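Local structure of serpin B3 (Homo sapiens, 4ZK3) at residues S33-L38 with H83-L88; M40-A45 with Q51-V56; D97-K102 with G238-M243; I234-K237 with S242-V245. The protein probably inhibits proteases as a member of the serpin family and, as Pso p27, forms large aggregates implicated in psoriasis. One frame throughout, in Å; residues are numbered along the deposited sequence.

Interaction 1 of 4, residues S33-L38 with H83-L88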
loop_
_atom_site.group_PDB
_atom_site.type_symbol
_atom_site.label_atom_id
_atom_site.label_comp_id
_atom_site.label_asym_id
_atom_site.label_seq_id
_atom_site.Cartn_x
_atom_site.Cartn_y
_atom_site.Cartn_z
ATOM N N SER A 33 4.200 -1.074 -1.839
ATOM C CA SER A 33 4.963 -2.079 -1.047
ATOM C C SER A 33 4.841 -3.442 -1.662
ATOM O O SER A 33 5.830 -4.214 -1.803
ATOM C CB SER A 33 4.458 -2.059 0.394
ATOM O OG SER A 33 4.981 -3.159 1.108
ATOM N N ILE A 34 3.645 -3.751 -2.123
ATOM C CA ILE A 34 3.416 -5.065 -2.715
ATOM C C ILE A 34 4.071 -5.158 -4.087
ATOM O O ILE A 34 4.733 -6.151 -4.411
ATOM C CB ILE A 34 1.944 -5.349 -2.808
ATOM C CG1 ILE A 34 1.349 -5.279 -1.421
ATOM C CG2 ILE A 34 1.761 -6.710 -3.399
ATOM C CD1 ILE A 34 -0.149 -5.273 -1.370
ATOM N N THR A 35 3.924 -4.122 -4.882
ATOM C CA THR A 35 4.631 -4.062 -6.163
ATOM C C THR A 35 6.110 -4.252 -5.989
ATOM O O THR A 35 6.750 -5.027 -6.700
ATOM C CB THR A 35 4.343 -2.758 -6.885
ATOM O OG1 THR A 35 2.962 -2.725 -7.222
ATOM C CG2 THR A 35 5.151 -2.704 -8.147
ATOM N N SER A 36 6.679 -3.551 -5.025
ATOM C CA SER A 36 8.124 -3.632 -4.782
ATOM C C SER A 36 8.576 -5.062 -4.402
ATOM O O SER A 36 9.584 -5.548 -4.905
ATOM C CB SER A 36 8.507 -2.576 -3.739
ATOM O OG SER A 36 9.867 -2.629 -3.401
ATOM N N ALA A 37 7.871 -5.730 -3.520
ATOM C CA ALA A 37 8.219 -7.051 -3.143
ATOM C C ALA A 37 8.115 -8.026 -4.302
ATOM O O ALA A 37 8.978 -8.877 -4.475
ATOM C CB ALA A 37 7.321 -7.525 -1.975
ATOM N N LEU A 38 7.065 -7.918 -5.084
ATOM C CA LEU A 38 6.886 -8.840 -6.221
ATOM C C LEU A 38 7.868 -8.536 -7.363
ATOM O O LEU A 38 8.215 -9.414 -8.114
ATOM C CB LEU A 38 5.427 -8.816 -6.674
ATOM C CG LEU A 38 4.469 -9.337 -5.611
ATOM C CD1 LEU A 38 3.047 -9.298 -6.121
ATOM C CD2 LEU A 38 4.888 -10.727 -5.131
ATOM N N HIS A 83 14.345 -0.397 -13.960
ATOM C CA HIS A 83 15.040 0.892 -13.948
ATOM C C HIS A 83 14.074 1.988 -13.547
ATOM O O HIS A 83 14.405 2.915 -12.824
ATOM C CB HIS A 83 15.547 1.267 -15.364
ATOM C CG HIS A 83 16.749 0.500 -15.832
ATOM N ND1 HIS A 83 18.023 1.033 -15.811
ATOM C CD2 HIS A 83 16.868 -0.739 -16.379
ATOM C CE1 HIS A 83 18.878 0.143 -16.294
ATOM N NE2 HIS A 83 18.204 -0.939 -16.645
ATOM N N GLN A 84 12.880 1.926 -14.098
ATOM C CA GLN A 84 11.873 2.945 -13.811
ATOM C C GLN A 84 11.436 2.850 -12.343
ATOM O O GLN A 84 11.293 3.863 -11.639
ATOM C CB GLN A 84 10.701 2.838 -14.800
ATOM C CG GLN A 84 11.163 3.064 -16.240
ATOM C CD GLN A 84 10.030 3.242 -17.205
ATOM O OE1 GLN A 84 10.000 2.625 -18.265
ATOM N NE2 GLN A 84 9.072 4.075 -16.830
ATOM N N PHE A 85 11.325 1.615 -11.861
ATOM C CA PHE A 85 11.013 1.406 -10.468
ATOM C C PHE A 85 12.158 1.877 -9.563
ATOM O O PHE A 85 11.912 2.449 -8.507
ATOM C CB PHE A 85 10.644 -0.060 -10.199
ATOM C CG PHE A 85 9.727 -0.213 -9.039
ATOM C CD1 PHE A 85 10.230 -0.356 -7.791
ATOM C CD2 PHE A 85 8.362 -0.097 -9.203
ATOM C CE1 PHE A 85 9.383 -0.439 -6.707
ATOM C CE2 PHE A 85 7.490 -0.182 -8.128
ATOM C CZ PHE A 85 7.997 -0.357 -6.881
ATOM N N GLN A 86 13.410 1.686 -9.986
ATOM C CA GLN A 86 14.524 2.177 -9.219
ATOM C C GLN A 86 14.468 3.694 -9.042
ATOM O O GLN A 86 14.765 4.213 -7.942
ATOM C CB GLN A 86 15.822 1.766 -9.878
ATOM C CG GLN A 86 17.061 2.354 -9.277
ATOM C CD GLN A 86 18.227 2.283 -10.263
ATOM O OE1 GLN A 86 18.296 1.394 -11.154
ATOM N NE2 GLN A 86 19.133 3.236 -10.141
ATOM N N LYS A 87 14.085 4.404 -10.102
ATOM C CA LYS A 87 13.941 5.871 -10.029
ATOM C C LYS A 87 12.835 6.236 -9.026
ATOM O O LYS A 87 13.014 7.120 -8.190
ATOM C CB LYS A 87 13.579 6.452 -11.394
ATOM C CG LYS A 87 14.766 6.677 -12.326
ATOM C CD LYS A 87 14.427 7.716 -13.407
ATOM C CE LYS A 87 15.657 8.437 -13.976
ATOM N NZ LYS A 87 16.135 7.909 -15.290
ATOM N N LEU A 88 11.693 5.542 -9.093
ATOM C CA LEU A 88 10.661 5.728 -8.087
ATOM C C LEU A 88 11.156 5.529 -6.664
ATOM O O LEU A 88 10.915 6.387 -5.808
ATOM C CB LEU A 88 9.491 4.771 -8.293
ATOM C CG LEU A 88 8.326 5.222 -9.166
ATOM C CD1 LEU A 88 7.232 4.168 -9.039
ATOM C CD2 LEU A 88 7.819 6.622 -8.805
#
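Phe85 reaches from helix 81-91 to helix 31-42 and puts the far rim of its ring against two consecutive residues, Thr35 and Ser36. Its CE2 lies 3.4 Å from Thr35 CG2, a close methyl-to-ring approach, while on the other side of CZ the Phe85 CE1 atom sits 3.8 Å from Ser36 CB. Both neighbours come at the ring obliquely. With chi1 at -152°, Phe85 holds CG roughly trans to its main-chain nitrogen, extending the ring out of its own helix. Thr35 is rotated (chi1 -65°) so that the methyl carries the contact and OG1 turns back to the carbonyl oxygen of Pro31, one helical turn earlier. The hydroxyl of Ser36 is likewise occupied elsewhere: OG bonds to Asn105 ND2 and, weakly, to Asn178 OD1, side chains of strands 99-110 and 174-185, on which the helix packs. The contact is thus apolar in its interior, with the neighbouring hydroxyls satisfied by other parts of the chain. The same helix bonds through Ser33 OG to Thr347 OG1, and Ile34 packs on His330. A helix packed against the strands of the large central sheet, with serines facing asparagine and histidine, is consistent with the shutter region of serpins.

Interaction 2 of 4, residues M40-A45 with Q51-V56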
loop_
_atom_site.group_PDB
_atom_site.type_symbol
_atom_site.label_atom_id
_atom_site.label_comp_id
_atom_site.label_asym_id
_atom_site.label_seq_id
_atom_site.Cartn_x
_atom_site.Cartn_y
_atom_site.Cartn_z
ATOM N N MET A 40 10.974 -7.641 -6.837
ATOM C CA MET A 40 12.156 -8.395 -6.445
ATOM C C MET A 40 12.062 -9.888 -6.763
ATOM O O MET A 40 13.086 -10.509 -7.154
ATOM C CB MET A 40 12.433 -8.227 -4.961
ATOM C CG MET A 40 12.924 -6.856 -4.531
ATOM S SD MET A 40 13.472 -6.882 -2.787
ATOM C CE MET A 40 11.886 -6.880 -1.968
ATOM N N VAL A 41 10.865 -10.452 -6.651
ATOM C CA VAL A 41 10.618 -11.841 -7.108
ATOM C C VAL A 41 10.774 -11.978 -8.646
ATOM O O VAL A 41 11.461 -12.861 -9.143
ATOM C CB VAL A 41 9.218 -12.300 -6.731
ATOM C CG1 VAL A 41 8.965 -13.706 -7.299
ATOM C CG2 VAL A 41 8.977 -12.264 -5.209
ATOM N N LEU A 42 10.184 -11.046 -9.397
ATOM C CA LEU A 42 10.254 -11.063 -10.871
ATOM C C LEU A 42 11.674 -11.095 -11.406
ATOM O O LEU A 42 11.985 -11.872 -12.286
ATOM C CB LEU A 42 9.569 -9.805 -11.420
ATOM C CG LEU A 42 9.419 -9.619 -12.941
ATOM C CD1 LEU A 42 8.943 -10.895 -13.601
ATOM C CD2 LEU A 42 8.464 -8.469 -13.237
ATOM N N LEU A 43 12.531 -10.223 -10.884
ATOM C CA LEU A 43 13.947 -10.233 -11.205
ATOM C C LEU A 43 14.596 -11.625 -11.150
ATOM O O LEU A 43 15.589 -11.870 -11.817
ATOM C CB LEU A 43 14.660 -9.283 -10.232
ATOM C CG LEU A 43 15.745 -8.326 -10.645
ATOM C CD1 LEU A 43 15.687 -7.895 -12.098
ATOM C CD2 LEU A 43 15.729 -7.126 -9.676
ATOM N N GLY A 44 14.099 -12.550 -10.347
ATOM C CA GLY A 44 14.687 -13.881 -10.350
ATOM C C GLY A 44 13.850 -14.945 -11.060
ATOM O O GLY A 44 14.229 -16.128 -11.068
ATOM N N ALA A 45 12.706 -14.547 -11.634
ATOM C CA ALA A 45 11.774 -15.481 -12.276
ATOM C C ALA A 45 12.146 -15.664 -13.771
ATOM O O ALA A 45 12.817 -14.810 -14.355
ATOM C CB ALA A 45 10.333 -14.970 -12.161
ATOM N N GLN A 51 6.245 -14.245 -16.668
ATOM C CA GLN A 51 5.203 -13.618 -17.460
ATOM C C GLN A 51 3.896 -13.432 -16.660
ATOM O O GLN A 51 3.245 -12.423 -16.761
ATOM C CB GLN A 51 4.954 -14.385 -18.777
ATOM C CG GLN A 51 4.269 -13.534 -19.848
ATOM C CD GLN A 51 5.079 -12.271 -20.203
ATOM O OE1 GLN A 51 6.323 -12.295 -20.218
ATOM N NE2 GLN A 51 4.375 -11.156 -20.469
ATOM N N GLN A 52 3.532 -14.381 -15.827
ATOM C CA GLN A 52 2.369 -14.221 -14.947
ATOM C C GLN A 52 2.536 -13.033 -13.924
ATOM O O GLN A 52 1.584 -12.322 -13.579
ATOM C CB GLN A 52 2.178 -15.535 -14.186
ATOM C CG GLN A 52 1.620 -16.628 -15.087
ATOM C CD GLN A 52 1.522 -17.983 -14.440
ATOM O OE1 GLN A 52 1.851 -18.185 -13.264
ATOM N NE2 GLN A 52 1.068 -18.952 -15.226
ATOM N N ILE A 53 3.755 -12.829 -13.452
ATOM C CA ILE A 53 3.998 -11.774 -12.453
ATOM C C ILE A 53 3.853 -10.456 -13.136
ATOM O O ILE A 53 3.140 -9.584 -12.640
ATOM C CB ILE A 53 5.394 -11.894 -11.777
ATOM C CG1 ILE A 53 5.387 -13.103 -10.883
ATOM C CG2 ILE A 53 5.753 -10.649 -10.929
ATOM C CD1 ILE A 53 6.763 -13.545 -10.501
ATOM N N LYS A 54 4.501 -10.330 -14.292
ATOM C CA LYS A 54 4.433 -9.096 -15.050
ATOM C C LYS A 54 3.001 -8.724 -15.337
ATOM O O LYS A 54 2.642 -7.540 -15.233
ATOM C CB LYS A 54 5.234 -9.158 -16.354
ATOM C CG LYS A 54 6.667 -8.685 -16.214
ATOM C CD LYS A 54 7.414 -8.544 -17.537
ATOM C CE LYS A 54 7.672 -9.925 -18.116
ATOM N NZ LYS A 54 9.115 -10.208 -18.408
ATOM N N LYS A 55 2.178 -9.712 -15.695
ATOM C CA LYS A 55 0.795 -9.415 -16.038
ATOM C C LYS A 55 -0.023 -8.939 -14.814
ATOM O O LYS A 55 -0.799 -8.028 -14.894
ATOM C CB LYS A 55 0.116 -10.652 -16.625
ATOM C CG LYS A 55 -1.371 -10.402 -16.795
ATOM C CD LYS A 55 -2.080 -11.427 -17.661
ATOM C CE LYS A 55 -3.322 -10.780 -18.277
ATOM N NZ LYS A 55 -4.497 -11.669 -18.096
ATOM N N VAL A 56 0.140 -9.617 -13.687
ATOM C CA VAL A 56 -0.510 -9.230 -12.441
ATOM C C VAL A 56 -0.111 -7.829 -12.026
ATOM O O VAL A 56 -0.971 -7.060 -11.625
ATOM C CB VAL A 56 -0.187 -10.266 -11.377
ATOM C CG1 VAL A 56 -0.420 -9.758 -9.950
ATOM C CG2 VAL A 56 -1.005 -11.531 -11.658
#
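Two torsions set up this helix-helix packing: chi1 of -176° swings Leu42 CG trans to the main-chain nitrogen, and chi1 of -70° in Ile53 sends the ethyl arm, ending in CD1, and the CG2 methyl to different partners. Leu42 and Ile53 run past each other in opposite directions, with Leu42 CB 3.9 Å from Ile53 CG2. The longer arm crosses Val41 at about a right angle, where Ile53 CD1 meets Val41 CG1 at 3.9 Å, and the same methyl comes within 4.2 Å of Ala45 CB. Ile53 therefore fits against three side chains of residues 40-45. At the border, Leu42 CD2 presses on Lys54 CG at 3.5 Å, tighter than a normal carbon-carbon contact, and the lysine chain bends beyond that point. Ala45 is placed by a type I beta turn from Leu42 to Ala45, closed by the Ala45 N to Leu42 O bond of 2.8 Å. The packing is entirely apolar and joins helix 31-42 to helix 47-57 across the short connection between them. Around it, Leu42 also touches Ala50, of helix 47-57, and His82 of helix 81-91, Leu43 packs on helix 117-127, and Gln52 OE1 accepts bonds from the backbone N atoms of Val305 and Asp306.

Interaction 3 of 4, residues D97-K102 with G238-M243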
loop_
_atom_site.group_PDB
_atom_site.type_symbol
_atom_site.label_atom_id
_atom_site.label_comp_id
_atom_site.label_asym_id
_atom_site.label_seq_id
_atom_site.Cartn_x
_atom_site.Cartn_y
_atom_site.Cartn_z
ATOM N N ASP A 97 11.532 18.929 7.348
ATOM C CA ASP A 97 11.017 19.261 8.646
ATOM C C ASP A 97 9.524 18.936 8.795
ATOM O O ASP A 97 9.022 18.763 9.899
ATOM C CB ASP A 97 11.258 20.761 8.936
ATOM C CG ASP A 97 10.563 21.687 7.932
ATOM O OD1 ASP A 97 10.760 21.599 6.708
ATOM O OD2 ASP A 97 9.797 22.542 8.382
ATOM N N ALA A 98 8.788 18.892 7.716
ATOM C CA ALA A 98 7.333 18.638 7.821
ATOM C C ALA A 98 6.884 17.147 7.716
ATOM O O ALA A 98 5.795 16.781 8.126
ATOM C CB ALA A 98 6.675 19.440 6.722
ATOM N N TYR A 99 7.708 16.296 7.110
ATOM C CA TYR A 99 7.331 14.890 6.901
ATOM C C TYR A 99 8.531 13.994 6.734
ATOM O O TYR A 99 9.634 14.469 6.438
ATOM C CB TYR A 99 6.373 14.749 5.695
ATOM C CG TYR A 99 7.023 14.911 4.344
ATOM C CD1 TYR A 99 7.080 16.158 3.712
ATOM C CD2 TYR A 99 7.559 13.790 3.657
ATOM C CE1 TYR A 99 7.675 16.280 2.444
ATOM C CE2 TYR A 99 8.155 13.923 2.413
ATOM C CZ TYR A 99 8.215 15.159 1.811
ATOM O OH TYR A 99 8.801 15.247 0.562
ATOM N N GLU A 100 8.296 12.695 6.943
ATOM C CA GLU A 100 9.213 11.653 6.608
ATOM C C GLU A 100 8.517 10.625 5.709
ATOM O O GLU A 100 7.393 10.176 6.026
ATOM C CB GLU A 100 9.619 10.937 7.873
ATOM C CG GLU A 100 10.698 9.924 7.609
ATOM C CD GLU A 100 11.159 9.241 8.843
ATOM O OE1 GLU A 100 10.434 9.279 9.855
ATOM O OE2 GLU A 100 12.250 8.649 8.776
ATOM N N LEU A 101 9.177 10.269 4.606
ATOM C CA LEU A 101 8.796 9.179 3.744
ATOM C C LEU A 101 10.008 8.262 3.564
ATOM O O LEU A 101 11.094 8.730 3.222
ATOM C CB LEU A 101 8.325 9.729 2.393
ATOM C CG LEU A 101 7.926 8.596 1.469
ATOM C CD1 LEU A 101 6.766 7.698 1.989
ATOM C CD2 LEU A 101 7.569 9.150 0.129
ATOM N N LYS A 102 9.852 6.967 3.789
ATOM C CA LYS A 102 10.941 6.094 3.605
ATOM C C LYS A 102 10.467 4.724 3.218
ATOM O O LYS A 102 9.373 4.292 3.578
ATOM C CB LYS A 102 11.864 6.032 4.795
ATOM C CG LYS A 102 11.274 5.570 6.059
ATOM C CD LYS A 102 12.254 5.491 7.216
ATOM C CE LYS A 102 11.465 5.285 8.488
ATOM N NZ LYS A 102 12.259 4.710 9.635
ATOM N N GLY A 238 4.334 21.235 2.638
ATOM C CA GLY A 238 5.369 21.188 1.599
ATOM C C GLY A 238 4.768 20.814 0.263
ATOM O O GLY A 238 5.415 20.963 -0.739
ATOM N N LYS A 239 3.530 20.299 0.266
ATOM C CA LYS A 239 2.832 19.807 -0.907
ATOM C C LYS A 239 3.580 18.707 -1.691
ATOM O O LYS A 239 3.297 18.491 -2.855
ATOM C CB LYS A 239 2.456 20.950 -1.852
ATOM C CG LYS A 239 1.593 22.076 -1.260
ATOM C CD LYS A 239 1.203 23.055 -2.388
ATOM C CE LYS A 239 1.068 24.498 -1.949
ATOM N NZ LYS A 239 -0.214 24.639 -1.212
ATOM N N ASP A 240 4.470 17.957 -1.081
ATOM C CA ASP A 240 5.050 16.813 -1.830
ATOM C C ASP A 240 4.060 15.624 -1.938
ATOM O O ASP A 240 4.112 14.812 -2.915
ATOM C CB ASP A 240 6.377 16.397 -1.196
ATOM C CG ASP A 240 7.485 17.454 -1.451
ATOM O OD1 ASP A 240 7.257 18.310 -2.339
ATOM O OD2 ASP A 240 8.487 17.454 -0.723
ATOM N N LEU A 241 3.197 15.548 -0.919
ATOM C CA LEU A 241 2.230 14.500 -0.767
ATOM C C LEU A 241 0.860 15.073 -0.405
ATOM O O LEU A 241 0.750 16.170 0.132
ATOM C CB LEU A 241 2.704 13.539 0.307
ATOM C CG LEU A 241 3.917 12.685 -0.075
ATOM C CD1 LEU A 241 5.126 13.121 0.712
ATOM C CD2 LEU A 241 3.640 11.204 0.195
ATOM N N SER A 242 -0.184 14.341 -0.764
ATOM C CA SER A 242 -1.547 14.716 -0.380
ATOM C C SER A 242 -2.363 13.485 -0.015
ATOM O O SER A 242 -2.079 12.389 -0.441
ATOM C CB SER A 242 -2.250 15.370 -1.540
ATOM O OG SER A 242 -1.759 16.625 -1.817
ATOM N N MET A 243 -3.437 13.702 0.724
ATOM C CA MET A 243 -4.406 12.657 0.995
ATOM C C MET A 243 -5.604 13.075 0.164
ATOM O O MET A 243 -6.058 14.208 0.277
ATOM C CB MET A 243 -4.822 12.568 2.460
ATOM C CG MET A 243 -5.962 11.554 2.687
ATOM S SD MET A 243 -6.379 11.114 4.384
ATOM C CE MET A 243 -5.051 10.028 4.888
#
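Asp240 OD2 is gripped by two groups, the hydroxyl of Tyr99 and the ammonium of Lys94. Tyr99 OH donates to Asp240 OD2 at 2.6 Å, and the oxygen accepts through its anti lone pair, the one away from OD1; the carboxylate plane stands perpendicular to the ring. This joins two sheets of the serpin fold: Tyr99 begins strand 99-110 of the large central sheet, and Asp240 lies in the turn of the hairpin formed by strands 229-235 and 241-248. The other carboxylate oxygen, OD1, makes a salt bridge with Lys377, so two lysines would be expected to favour the charged form of Asp240. At Tyr99, chi1 of 74° directs the ring over its own backbone and across to the turn. OD2 meets the ring at its edge, in the ring plane, whereas the next residue, Leu241, the first of strand 241-248, covers a face: its CD1 stands 3.9 Å from the centroid of the Tyr99 ring, 25° off the normal, in a CH-pi contact displaced toward CE2. Leu241 also packs on Phe182 and Ile373, and its second branch reaches strand 99-110 again, where Leu241 CD2 and Leu101 CD2 approach to 4.4 Å.

Interaction 4 of 4, residues I234-K237 with S242-V245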
loop_
_atom_site.group_PDB
_atom_site.type_symbol
_atom_site.label_atom_id
_atom_site.label_comp_id
_atom_site.label_asym_id
_atom_site.label_seq_id
_atom_site.Cartn_x
_atom_site.Cartn_y
_atom_site.Cartn_z
ATOM N N ILE A 234 -6.362 17.025 0.344
ATOM C CA ILE A 234 -5.926 17.595 1.602
ATOM C C ILE A 234 -4.405 17.511 1.579
ATOM O O ILE A 234 -3.863 16.447 1.812
ATOM C CB ILE A 234 -6.480 16.837 2.833
ATOM C CG1 ILE A 234 -7.974 16.580 2.705
ATOM C CG2 ILE A 234 -6.193 17.621 4.100
ATOM C CD1 ILE A 234 -8.632 15.734 3.779
ATOM N N PRO A 235 -3.706 18.638 1.284
ATOM C CA PRO A 235 -2.249 18.503 1.163
ATOM C C PRO A 235 -1.519 18.309 2.487
ATOM O O PRO A 235 -1.916 18.860 3.517
ATOM C CB PRO A 235 -1.818 19.832 0.558
ATOM C CG PRO A 235 -3.047 20.403 -0.090
ATOM C CD PRO A 235 -4.182 19.957 0.795
ATOM N N TYR A 236 -0.396 17.604 2.421
ATOM C CA TYR A 236 0.575 17.648 3.484
ATOM C C TYR A 236 1.450 18.865 3.325
ATOM O O TYR A 236 1.640 19.384 2.245
ATOM C CB TYR A 236 1.363 16.333 3.555
ATOM C CG TYR A 236 0.438 15.183 3.941
ATOM C CD1 TYR A 236 0.055 14.999 5.280
ATOM C CD2 TYR A 236 -0.037 14.307 2.997
ATOM C CE1 TYR A 236 -0.818 13.991 5.655
ATOM C CE2 TYR A 236 -0.916 13.275 3.334
ATOM C CZ TYR A 236 -1.308 13.127 4.672
ATOM O OH TYR A 236 -2.168 12.148 5.041
ATOM N N LYS A 237 1.990 19.331 4.428
ATOM C CA LYS A 237 2.868 20.497 4.405
ATOM C C LYS A 237 4.068 20.254 3.516
ATOM O O LYS A 237 4.759 19.239 3.673
ATOM C CB LYS A 237 3.315 20.829 5.822
ATOM C CG LYS A 237 4.057 22.161 5.928
ATOM C CD LYS A 237 4.524 22.412 7.355
ATOM C CE LYS A 237 5.523 23.577 7.417
ATOM N NZ LYS A 237 5.080 24.448 8.522
ATOM N N SER A 242 -0.184 14.341 -0.764
ATOM C CA SER A 242 -1.547 14.716 -0.380
ATOM C C SER A 242 -2.363 13.485 -0.015
ATOM O O SER A 242 -2.079 12.389 -0.441
ATOM C CB SER A 242 -2.250 15.370 -1.540
ATOM O OG SER A 242 -1.759 16.625 -1.817
ATOM N N MET A 243 -3.437 13.702 0.724
ATOM C CA MET A 243 -4.406 12.657 0.995
ATOM C C MET A 243 -5.604 13.075 0.164
ATOM O O MET A 243 -6.058 14.208 0.277
ATOM C CB MET A 243 -4.822 12.568 2.460
ATOM C CG MET A 243 -5.962 11.554 2.687
ATOM S SD MET A 243 -6.379 11.114 4.384
ATOM C CE MET A 243 -5.051 10.028 4.888
ATOM N N ILE A 244 -6.067 12.173 -0.667
ATOM C CA ILE A 244 -7.275 12.422 -1.511
ATOM C C ILE A 244 -8.396 11.634 -0.888
ATOM O O ILE A 244 -8.184 10.462 -0.529
ATOM C CB ILE A 244 -7.077 11.869 -2.921
ATOM C CG1 ILE A 244 -5.877 12.520 -3.558
ATOM C CG2 ILE A 244 -8.352 12.013 -3.777
ATOM C CD1 ILE A 244 -5.860 13.995 -3.477
ATOM N N VAL A 245 -9.578 12.227 -0.790
ATOM C CA VAL A 245 -10.737 11.541 -0.187
ATOM C C VAL A 245 -11.919 11.596 -1.173
ATOM O O VAL A 245 -12.149 12.631 -1.796
ATOM C CB VAL A 245 -11.163 12.207 1.147
ATOM C CG1 VAL A 245 -12.419 11.572 1.721
ATOM C CG2 VAL A 245 -10.068 12.160 2.184
#
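The end of the beta hairpin formed by strands 229-235 and 241-248 is held by the antiparallel, hydrogen-bonded pair Ile234 and Met243. Ile234 N donates to Met243 O at 2.8 Å, and Met243 N returns a bond to Ile234 O at 3.0 Å. Pro235 and Ser242 form the next, non-hydrogen-bonded pair and point to the opposite face, with Ser242 OG 3.6 Å from Pro235 CA. That hydroxyl is bonded to Glu233 OE2 and Asn376 ND2. The hairpin belongs to sheet B of the serpin fold, where strand 241-248 is also paired with strand 369-375, and the Met243 side chain packs on Phe371 and Ile373 of that strand. On the face of Ile234 and Met243, Ile234 CD1 lies 4.2 Å from Val245 CG2. Beyond the last strand pair, Tyr236 folds back along Ser242 and Met243: its CE2 is 3.7 Å from Ser242 C, in an oblique approach. Met243, bent at chi3, brings CE to 3.6 Å from Tyr236 OH, a hydroxyl that is buried here and has no polar partner in the model. The Tyr236 ring also lies nearly parallel to that of Trp186, their planes about 10° apart, and meets Phe182 edge-to-face.

From the N terminus, helix 31-42 supplies the first side of both early contacts. Interaction 2 closes the short connection to helix 47-57 and is nested inside the longer loop that interaction 1 closes with helix 81-91; the two touch where Leu38 O packs on Ile53 CG2. Interaction 3 opens only afterwards, at residues 97-102, and spans 135 residues to join the central sheet to the hairpin turn. Interaction 4 closes that hairpin locally and overlaps the far end of interaction 3, sharing Ser242 and Met243. Leu241 O and Tyr236 N, 2.9 Å apart, probably add a hydrogen bond between these two. Interactions 2 and 4 lie on opposite sides of the chain's centre.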